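Local coordinates for enoyl-acyl carrier protein reductase (Uncultured bacterium, PDB 6KIA) that probably reduces the enoyl-acyl carrier protein intermediates of fatty acid synthesis, using NADH bound in a Rossmann-type fold, and is linked to triclosan resistance, at residues F307-A312 and D427-Q432. Residues are numbered along the deposited sequence; the frame is centred on the assembly and turned at random.
Sequences FPLLKA and DVIAKQ
A312 and A430 meet methyl to methyl where two helices of this Rossmann-type reductase pack: 309-315, and 426-436, which follows strand 421-423 at one end of the parallel strand run. CB of A312 and CB of A430 lie 3.8 Å apart, and the two CA atoms are separated by 5.8 Å. With nothing larger than a methyl on either side, the backbones come close at this point. No hydrogen bond crosses; the buried contact is purely van der Waals.

L309 extends the contact one helical turn back. Its CB starts well away from helix 426-436 and meets nothing there. CG is anti to the backbone N (chi1 180°), which carries the branch toward the facing helix. CG itself, 5.3 Å from CG2 of I429, still touches nothing across the contact. CD1 makes the L309 contact, standing 4.3 Å from CG2 of I429. Within its own helix the same CD1 is 4.3 Å from CB of A312. CD2 stays farther from the I429 branch than CD1 does. CD1 thus comes up beside the alanine pair and touches the isoleucine.

V402 of helix 394-413 touches L309, L247 of strand 244-248 touches A312, and P289 touches I429; the contact lies apart from the bound NADH. On the far side of helix 426-436, D427 makes a salt bridge with R8. CB of A430 also sits over the face of the A312 carbonyl, 3.5 Å from A312 O, nearly perpendicular to the C=O bond.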
ATOM      1  N   PHE A 307       3.614   6.299 -15.577  1.00 18.37           N
ATOM      2  CA  PHE A 307       3.564   7.305 -16.660  1.00 17.07           C
ATOM      3  C   PHE A 307       2.435   7.137 -17.693  1.00 16.52           C
ATOM      4  O   PHE A 307       1.833   8.141 -18.116  1.00 17.92           O
ATOM      5  CB  PHE A 307       4.916   7.353 -17.381  1.00 19.89           C
ATOM      6  CG  PHE A 307       6.048   7.798 -16.503  1.00 18.32           C
ATOM      7  CD1 PHE A 307       6.153   9.120 -16.101  1.00 20.47           C
ATOM      8  CD2 PHE A 307       7.012   6.895 -16.087  1.00 16.78           C
ATOM      9  CE1 PHE A 307       7.209   9.539 -15.281  1.00 18.16           C
ATOM     10  CE2 PHE A 307       8.080   7.299 -15.285  1.00 21.05           C
ATOM     11  CZ  PHE A 307       8.190   8.613 -14.884  1.00 20.38           C
ATOM     12  N   PRO A 308       2.120   5.883 -18.094  1.00 17.42           N
ATOM     13  CA  PRO A 308       1.036   5.746 -19.075  1.00 16.89           C
ATOM     14  C   PRO A 308      -0.344   6.188 -18.565  1.00 18.63           C
ATOM     15  O   PRO A 308      -1.275   6.243 -19.371  1.00 18.65           O
ATOM     16  CB  PRO A 308       1.048   4.240 -19.399  1.00 19.53           C
ATOM     17  CG  PRO A 308       2.447   3.803 -19.087  1.00 23.71           C
ATOM     18  CD  PRO A 308       2.836   4.598 -17.890  1.00 19.61           C
ATOM     19  N   LEU A 309      -0.480   6.513 -17.279  1.00 17.50           N
ATOM     20  CA  LEU A 309      -1.737   7.129 -16.805  1.00 15.62           C
ATOM     21  C   LEU A 309      -2.039   8.380 -17.626  1.00 18.35           C
ATOM     22  O   LEU A 309      -3.205   8.706 -17.874  1.00 18.60           O
ATOM     23  CB  LEU A 309      -1.657   7.455 -15.298  1.00 16.55           C
ATOM     24  CG  LEU A 309      -2.909   8.108 -14.705  1.00 18.55           C
ATOM     25  CD1 LEU A 309      -4.081   7.103 -14.721  1.00 16.12           C
ATOM     26  CD2 LEU A 309      -2.659   8.635 -13.273  1.00 15.86           C
ATOM     27  N   LEU A 310      -0.989   9.072 -18.081  1.00 17.49           N
ATOM     28  CA  LEU A 310      -1.202  10.250 -18.943  1.00 20.81           C
ATOM     29  C   LEU A 310      -2.021   9.904 -20.198  1.00 20.05           C
ATOM     30  O   LEU A 310      -2.953  10.629 -20.592  1.00 18.18           O
ATOM     31  CB  LEU A 310       0.131  10.879 -19.337  1.00 17.16           C
ATOM     32  CG  LEU A 310       0.789  11.740 -18.259  1.00 18.21           C
ATOM     33  CD1 LEU A 310       2.265  11.980 -18.524  1.00 20.93           C
ATOM     34  CD2 LEU A 310       0.038  13.061 -18.092  1.00 19.76           C
ATOM     35  N   LYS A 311      -1.688   8.775 -20.814  1.00 22.77           N
ATOM     36  CA  LYS A 311      -2.386   8.368 -22.021  1.00 21.40           C
ATOM     37  C   LYS A 311      -3.814   7.963 -21.680  1.00 16.40           C
ATOM     38  O   LYS A 311      -4.751   8.262 -22.427  1.00 21.80           O
ATOM     39  CB  LYS A 311      -1.622   7.221 -22.693  1.00 22.13           C
ATOM     40  CG  LYS A 311      -0.303   7.662 -23.272  1.00 32.22           C
ATOM     41  CD  LYS A 311       0.362   6.540 -24.041  1.00 41.80           C
ATOM     42  CE  LYS A 311       1.625   7.015 -24.725  1.00 54.30           C
ATOM     43  NZ  LYS A 311       1.317   8.058 -25.752  1.00 58.80           N
ATOM     44  N   ALA A 312      -3.993   7.402 -20.484  1.00 17.95           N
ATOM     45  CA  ALA A 312      -5.325   7.004 -20.032  1.00 17.55           C
ATOM     46  C   ALA A 312      -6.178   8.234 -19.821  1.00 19.52           C
ATOM     47  O   ALA A 312      -7.388   8.224 -20.141  1.00 20.39           O
ATOM     48  CB  ALA A 312      -5.216   6.161 -18.749  1.00 16.69           C
ATOM     49  N   ASP A 427      -7.536   2.631 -16.195  1.00 15.52           N
ATOM     50  CA  ASP A 427      -8.750   2.938 -16.940  1.00 19.85           C
ATOM     51  C   ASP A 427      -9.822   3.564 -16.042  1.00 16.84           C
ATOM     52  O   ASP A 427     -10.279   4.697 -16.288  1.00 18.51           O
ATOM     53  CB  ASP A 427      -9.295   1.688 -17.670  1.00 24.71           C
ATOM     54  CG  ASP A 427      -9.674   0.542 -16.742  1.00 24.27           C
ATOM     55  OD1 ASP A 427      -9.023   0.310 -15.692  1.00 21.84           O
ATOM     56  OD2 ASP A 427     -10.670  -0.139 -17.066  1.00 23.91           O
ATOM     57  N   VAL A 428     -10.159   2.884 -14.961  1.00 17.66           N
ATOM     58  CA  VAL A 428     -11.254   3.376 -14.114  1.00 16.22           C
ATOM     59  C   VAL A 428     -10.809   4.607 -13.308  1.00 19.75           C
ATOM     60  O   VAL A 428     -11.598   5.505 -13.028  1.00 19.75           O
ATOM     61  CB  VAL A 428     -11.775   2.262 -13.209  1.00 17.42           C
ATOM     62  CG1 VAL A 428     -10.749   1.889 -12.115  1.00 17.51           C
ATOM     63  CG2 VAL A 428     -13.135   2.670 -12.595  1.00 19.36           C
ATOM     64  N   ILE A 429      -9.522   4.698 -12.993  1.00 16.93           N
ATOM     65  CA  ILE A 429      -9.038   5.875 -12.293  1.00 15.22           C
ATOM     66  C   ILE A 429      -9.064   7.108 -13.221  1.00 16.93           C
ATOM     67  O   ILE A 429      -9.438   8.207 -12.807  1.00 17.17           O
ATOM     68  CB  ILE A 429      -7.619   5.621 -11.748  1.00 18.96           C
ATOM     69  CG1 ILE A 429      -7.698   4.696 -10.539  1.00 24.44           C
ATOM     70  CG2 ILE A 429      -6.889   6.922 -11.410  1.00 20.41           C
ATOM     71  CD1 ILE A 429      -6.394   3.999 -10.271  1.00 20.86           C
ATOM     72  N   ALA A 430      -8.724   6.921 -14.495  1.00 16.73           N
ATOM     73  CA  ALA A 430      -8.793   8.019 -15.450  1.00 17.25           C
ATOM     74  C   ALA A 430     -10.249   8.449 -15.661  1.00 15.80           C
ATOM     75  O   ALA A 430     -10.544   9.651 -15.705  1.00 20.46           O
ATOM     76  CB  ALA A 430      -8.130   7.605 -16.776  1.00 17.70           C
ATOM     77  N   LYS A 431     -11.154   7.480 -15.770  1.00 18.43           N
ATOM     78  CA  LYS A 431     -12.593   7.800 -15.879  1.00 21.50           C
ATOM     79  C   LYS A 431     -13.068   8.652 -14.692  1.00 20.69           C
ATOM     80  O   LYS A 431     -13.712   9.701 -14.881  1.00 19.70           O
ATOM     81  CB  LYS A 431     -13.444   6.530 -15.939  1.00 21.64           C
ATOM     82  CG  LYS A 431     -13.332   5.722 -17.215  1.00 24.69           C
ATOM     83  CD  LYS A 431     -14.284   4.541 -17.193  1.00 31.45           C
ATOM     84  CE  LYS A 431     -14.309   3.826 -18.530  1.00 45.49           C
ATOM     85  NZ  LYS A 431     -15.104   2.575 -18.438  1.00 49.45           N
ATOM     86  N   GLN A 432     -12.742   8.197 -13.485  1.00 18.06           N
ATOM     87  CA  GLN A 432     -13.080   8.925 -12.261  1.00 19.74           C
ATOM     88  C   GLN A 432     -12.475  10.356 -12.273  1.00 22.39           C
ATOM     89  O   GLN A 432     -13.155  11.336 -11.953  1.00 19.35           O
ATOM     90  CB  GLN A 432     -12.600   8.146 -11.011  1.00 19.38           C
ATOM     91  CG  GLN A 432     -12.783   8.957  -9.782  1.00 16.49           C
ATOM     92  CD  GLN A 432     -14.250   9.010  -9.346  1.00 25.93           C
ATOM     93  OE1 GLN A 432     -14.936   7.991  -9.299  1.00 31.44           O
ATOM     94  NE2 GLN A 432     -14.762  10.211  -9.192  1.00 34.78           N
TER